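Local atomic coordinates of probable TonB-dependent siderophore receptor PiuA (Acinetobacter baumannii, PDB entry 5FP1), a protein that probably binds iron-chelating siderophores at the outer membrane, possibly including ferric enterobactin, as the first step of iron uptake. Residues G175-N187 and Y198-L211. Sequence-based numbering, arbitrary orientation. Where two conformers were deposited one is given.
Sequences GIAARVAVLGHQN and YKRVGIAPSITFGL
The guanidinium of R200 lies flat on the imidazole of H185, planes 19° apart and centres 4.0 Å apart, with H185 CD2 over the middle of the guanidinium. The two side chains run alongside each other from a hydrogen-bonded pair of the antiparallel hairpin 177-187/198-209. With chi1 at 57°, R200 places CG between its backbone N and carbonyl carbon, while H185 swings CG anti to its own N (chi1 176°); R200 CG thus comes to 4.0 Å from H185 CB. In the ring plane, H185 NE2 donates to N187 OD1 at 2.8 Å, which fixes the turn of the imidazole. That same oxygen accepts from a water that in turn accepts a hydrogen bond from R200 NH1, so ring, amide and guanidinium are knitted together. The N187 amide also packs against Y198, OD1 lying 3.5 Å from Y198 CB.

The other face is apolar along most of its length, from A178 and I207 to V201, with Q186 and K199 at the end near the connecting loop, as expected for the outer surface of a TonB-dependent barrel: V180 CG2 reaches I203 CG1 at 3.8 Å and also touches P205 CB. At the end of the hairpin away from that loop, I176 CD1 meets the edge of the F209 ring at CD2 (3.7 Å), and L211 N closes the pairing on G175 O.

Inside the barrel, E110 from the plug salt-bridges R200, and Y161 meets H185 edge-to-face. Strand 161-171 pairs with 177-187, and strand 215-226 flanks 198-209, continuing the barrel wall.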
loop_
_atom_site.group_PDB
_atom_site.type_symbol
_atom_site.label_atom_id
_atom_site.label_comp_id
_atom_site.label_asym_id
_atom_site.label_seq_id
_atom_site.Cartn_x
_atom_site.Cartn_y
_atom_site.Cartn_z
ATOM N N GLY A 175 17.719 -10.182 -30.007
ATOM C CA GLY A 175 17.547 -9.021 -29.147
ATOM C C GLY A 175 16.099 -8.748 -28.745
ATOM O O GLY A 175 15.837 -7.820 -27.968
ATOM N N ILE A 176 15.164 -9.536 -29.283
ATOM C CA ILE A 176 13.729 -9.371 -29.011
ATOM C C ILE A 176 13.284 -10.503 -28.115
ATOM O O ILE A 176 13.645 -11.675 -28.320
ATOM C CB ILE A 176 12.896 -9.349 -30.306
ATOM C CG1 ILE A 176 13.412 -8.264 -31.251
ATOM C CG2 ILE A 176 11.426 -9.099 -30.005
ATOM C CD1 ILE A 176 12.584 -8.071 -32.510
ATOM N N ALA A 177 12.541 -10.155 -27.067
ATOM C CA ALA A 177 11.893 -11.157 -26.243
ATOM C C ALA A 177 10.485 -10.685 -25.855
ATOM O O ALA A 177 10.237 -9.492 -25.814
ATOM C CB ALA A 177 12.707 -11.458 -25.027
ATOM N N ALA A 178 9.575 -11.629 -25.641
ATOM C CA ALA A 178 8.192 -11.308 -25.296
ATOM C C ALA A 178 7.782 -12.177 -24.141
ATOM O O ALA A 178 8.274 -13.289 -23.995
ATOM C CB ALA A 178 7.263 -11.522 -26.486
ATOM N N ARG A 179 6.915 -11.645 -23.276
ATOM C CA ARG A 179 6.535 -12.343 -22.057
ATOM C C ARG A 179 5.048 -12.103 -21.817
ATOM O O ARG A 179 4.518 -11.067 -22.188
ATOM C CB ARG A 179 7.348 -11.816 -20.888
ATOM C CG ARG A 179 7.113 -12.552 -19.595
ATOM C CD ARG A 179 7.976 -11.974 -18.497
ATOM N NE ARG A 179 7.895 -12.763 -17.276
ATOM C CZ ARG A 179 8.755 -12.660 -16.271
ATOM N NH1 ARG A 179 9.747 -11.781 -16.324
ATOM N NH2 ARG A 179 8.619 -13.433 -15.209
ATOM N N VAL A 180 4.364 -13.081 -21.249
ATOM C CA VAL A 180 2.989 -12.865 -20.818
ATOM C C VAL A 180 2.734 -13.638 -19.538
ATOM O O VAL A 180 3.127 -14.797 -19.417
ATOM C CB VAL A 180 1.973 -13.251 -21.895
ATOM C CG1 VAL A 180 2.035 -14.730 -22.199
ATOM C CG2 VAL A 180 0.564 -12.870 -21.446
ATOM N N ALA A 181 2.124 -12.973 -18.554
ATOM C CA ALA A 181 1.625 -13.649 -17.353
ATOM C C ALA A 181 0.102 -13.571 -17.359
ATOM O O ALA A 181 -0.472 -12.587 -17.815
ATOM C CB ALA A 181 2.200 -13.016 -16.097
ATOM N N VAL A 182 -0.547 -14.635 -16.921
ATOM C CA VAL A 182 -2.001 -14.689 -16.920
ATOM C C VAL A 182 -2.431 -15.212 -15.560
ATOM O O VAL A 182 -1.712 -15.989 -14.935
ATOM C CB VAL A 182 -2.562 -15.602 -18.030
ATOM C CG1 VAL A 182 -4.051 -15.399 -18.172
ATOM C CG2 VAL A 182 -1.913 -15.299 -19.371
ATOM N N LEU A 183 -3.597 -14.764 -15.108
ATOM C CA LEU A 183 -4.080 -15.054 -13.768
ATOM C C LEU A 183 -5.568 -15.332 -13.828
ATOM O O LEU A 183 -6.320 -14.585 -14.453
ATOM C CB LEU A 183 -3.839 -13.865 -12.812
ATOM C CG LEU A 183 -4.559 -13.948 -11.451
ATOM C CD1 LEU A 183 -3.891 -14.957 -10.544
ATOM C CD2 LEU A 183 -4.636 -12.573 -10.774
ATOM N N GLY A 184 -5.957 -16.382 -13.115
ATOM C CA GLY A 184 -7.336 -16.638 -12.736
ATOM C C GLY A 184 -7.388 -16.982 -11.271
ATOM O O GLY A 184 -6.666 -17.851 -10.808
ATOM N N HIS A 185 -8.242 -16.300 -10.509
ATOM C CA HIS A 185 -8.222 -16.472 -9.063
ATOM C C HIS A 185 -9.588 -16.314 -8.433
ATOM O O HIS A 185 -10.339 -15.429 -8.804
ATOM C CB HIS A 185 -7.297 -15.453 -8.416
ATOM C CG HIS A 185 -7.297 -15.509 -6.922
ATOM N ND1 HIS A 185 -6.318 -16.145 -6.205
ATOM C CD2 HIS A 185 -8.183 -15.033 -6.011
ATOM C CE1 HIS A 185 -6.607 -16.084 -4.914
ATOM N NE2 HIS A 185 -7.724 -15.398 -4.772
ATOM N N GLN A 186 -9.884 -17.166 -7.458
ATOM C CA GLN A 186 -11.060 -16.970 -6.586
ATOM C C GLN A 186 -10.766 -17.495 -5.217
ATOM O O GLN A 186 -10.015 -18.481 -5.056
ATOM C CB GLN A 186 -12.317 -17.652 -7.129
ATOM C CG GLN A 186 -12.231 -19.168 -7.181
ATOM C CD GLN A 186 -13.574 -19.834 -7.488
ATOM O OE1 GLN A 186 -13.998 -20.749 -6.786
ATOM N NE2 GLN A 186 -14.234 -19.377 -8.524
ATOM N N ASN A 187 -11.343 -16.840 -4.213
ATOM C CA ASN A 187 -11.335 -17.364 -2.859
ATOM C C ASN A 187 -12.425 -16.711 -2.032
ATOM O O ASN A 187 -12.808 -15.557 -2.284
ATOM C CB ASN A 187 -9.962 -17.180 -2.177
ATOM C CG ASN A 187 -9.696 -15.743 -1.727
ATOM O OD1 ASN A 187 -9.330 -14.891 -2.537
ATOM N ND2 ASN A 187 -9.833 -15.487 -0.432
ATOM N N TYR A 198 -13.863 -13.275 -3.346
ATOM C CA TYR A 198 -12.996 -12.583 -4.290
ATOM C C TYR A 198 -12.908 -13.357 -5.585
ATOM O O TYR A 198 -12.754 -14.580 -5.568
ATOM C CB TYR A 198 -11.593 -12.425 -3.671
ATOM C CG TYR A 198 -11.678 -11.601 -2.440
ATOM C CD1 TYR A 198 -11.753 -10.208 -2.534
ATOM C CD2 TYR A 198 -11.766 -12.183 -1.186
ATOM C CE1 TYR A 198 -11.894 -9.416 -1.414
ATOM C CE2 TYR A 198 -11.909 -11.397 -0.052
ATOM C CZ TYR A 198 -11.988 -10.018 -0.182
ATOM O OH TYR A 198 -12.132 -9.216 0.913
ATOM N N LYS A 199 -13.009 -12.655 -6.705
ATOM C CA LYS A 199 -12.808 -13.281 -8.022
ATOM C C LYS A 199 -12.078 -12.302 -8.904
ATOM O O LYS A 199 -12.459 -11.132 -8.992
ATOM C CB LYS A 199 -14.144 -13.660 -8.682
ATOM C CG LYS A 199 -15.023 -14.590 -7.846
ATOM C CD LYS A 199 -16.326 -14.931 -8.547
ATOM C CE LYS A 199 -17.128 -15.932 -7.724
ATOM N NZ LYS A 199 -17.306 -15.454 -6.316
ATOM N N ARG A 200 -11.026 -12.759 -9.560
ATOM C CA ARG A 200 -10.325 -11.876 -10.454
ATOM C C ARG A 200 -9.568 -12.588 -11.573
ATOM O O ARG A 200 -9.193 -13.753 -11.448
ATOM C CB ARG A 200 -9.391 -10.950 -9.657
ATOM C CG ARG A 200 -8.370 -11.601 -8.797
ATOM C CD ARG A 200 -7.719 -10.617 -7.813
ATOM N NE ARG A 200 -6.796 -11.306 -6.913
ATOM C CZ ARG A 200 -7.077 -11.647 -5.665
ATOM N NH1 ARG A 200 -8.280 -11.404 -5.146
ATOM N NH2 ARG A 200 -6.179 -12.294 -4.943
ATOM N N VAL A 201 -9.345 -11.848 -12.647
ATOM C CA VAL A 201 -8.600 -12.312 -13.810
ATOM C C VAL A 201 -7.663 -11.196 -14.252
ATOM O O VAL A 201 -7.998 -10.001 -14.161
ATOM C CB VAL A 201 -9.587 -12.693 -14.937
ATOM C CG1 VAL A 201 -8.879 -12.867 -16.276
ATOM C CG2 VAL A 201 -10.353 -13.950 -14.543
ATOM N N GLY A 202 -6.470 -11.574 -14.687
ATOM C CA GLY A 202 -5.522 -10.611 -15.185
ATOM C C GLY A 202 -4.633 -11.147 -16.289
ATOM O O GLY A 202 -4.462 -12.356 -16.458
ATOM N N ILE A 203 -4.032 -10.219 -17.011
ATOM C CA ILE A 203 -3.047 -10.550 -18.005
ATOM C C ILE A 203 -2.031 -9.419 -18.060
ATOM O O ILE A 203 -2.372 -8.233 -17.867
ATOM C CB ILE A 203 -3.736 -10.792 -19.385
ATOM C CG1 ILE A 203 -2.735 -11.360 -20.405
ATOM C CG2 ILE A 203 -4.341 -9.527 -19.920
ATOM C CD1 ILE A 203 -3.420 -11.900 -21.661
ATOM N N ALA A 204 -0.771 -9.784 -18.296
ATOM C CA ALA A 204 0.321 -8.823 -18.348
ATOM C C ALA A 204 1.328 -9.233 -19.421
ATOM O O ALA A 204 2.308 -9.886 -19.095
ATOM C CB ALA A 204 1.053 -8.769 -17.015
ATOM N N PRO A 205 1.070 -8.862 -20.667
ATOM C CA PRO A 205 1.988 -9.099 -21.771
ATOM C C PRO A 205 2.968 -7.955 -21.986
ATOM O O PRO A 205 2.603 -6.769 -21.884
ATOM C CB PRO A 205 1.049 -9.195 -22.955
ATOM C CG PRO A 205 -0.074 -8.280 -22.615
ATOM C CD PRO A 205 -0.163 -8.198 -21.122
ATOM N N SER A 206 4.205 -8.297 -22.330
ATOM C CA SER A 206 5.147 -7.280 -22.739
ATOM C C SER A 206 6.115 -7.779 -23.829
ATOM O O SER A 206 6.300 -8.976 -24.007
ATOM C CB SER A 206 5.945 -6.808 -21.530
ATOM O OG SER A 206 6.576 -7.883 -20.921
ATOM N N ILE A 207 6.760 -6.835 -24.489
ATOM C CA ILE A 207 7.800 -7.185 -25.445
ATOM C C ILE A 207 8.914 -6.180 -25.387
ATOM O O ILE A 207 8.676 -4.994 -25.193
ATOM C CB ILE A 207 7.200 -7.316 -26.873
ATOM C CG1 ILE A 207 8.279 -7.746 -27.886
ATOM C CG2 ILE A 207 6.528 -6.041 -27.322
ATOM C CD1 ILE A 207 7.669 -8.097 -29.232
ATOM N N THR A 208 10.140 -6.678 -25.473
ATOM C CA THR A 208 11.324 -5.827 -25.394
ATOM C C THR A 208 12.228 -6.059 -26.627
ATOM O O THR A 208 12.257 -7.161 -27.184
ATOM C CB THR A 208 12.073 -6.035 -24.059
ATOM O OG1 THR A 208 12.993 -4.962 -23.831
ATOM C CG2 THR A 208 12.811 -7.333 -24.004
ATOM N N PHE A 209 12.892 -4.985 -27.052
ATOM C CA PHE A 209 13.703 -4.941 -28.266
ATOM C C PHE A 209 15.088 -4.392 -27.913
ATOM O O PHE A 209 15.204 -3.511 -27.048
ATOM C CB PHE A 209 13.076 -4.010 -29.282
ATOM C CG PHE A 209 11.642 -4.325 -29.622
ATOM C CD1 PHE A 209 10.600 -3.795 -28.874
ATOM C CD2 PHE A 209 11.332 -5.111 -30.727
ATOM C CE1 PHE A 209 9.286 -4.062 -29.196
ATOM C CE2 PHE A 209 10.017 -5.382 -31.061
ATOM C CZ PHE A 209 8.991 -4.853 -30.299
ATOM N N GLY A 210 16.134 -4.888 -28.580
ATOM C CA GLY A 210 17.486 -4.322 -28.391
ATOM C C GLY A 210 18.218 -4.871 -27.185
ATOM O O GLY A 210 19.183 -4.267 -26.688
ATOM N N LEU A 211 17.790 -6.034 -26.719
ATOM C CA LEU A 211 18.473 -6.679 -25.628
ATOM C C LEU A 211 19.964 -6.712 -25.910
ATOM O O LEU A 211 20.378 -7.002 -27.033
ATOM C CB LEU A 211 17.964 -8.096 -25.427
ATOM C CG LEU A 211 16.616 -8.246 -24.736
ATOM C CD1 LEU A 211 16.111 -9.676 -24.918
ATOM C CD2 LEU A 211 16.728 -7.875 -23.260
HETATM O O HOH W 1 -7.914 -12.524 -2.426
HETATM O O HOH W 2 -6.208 -14.472 -2.290
#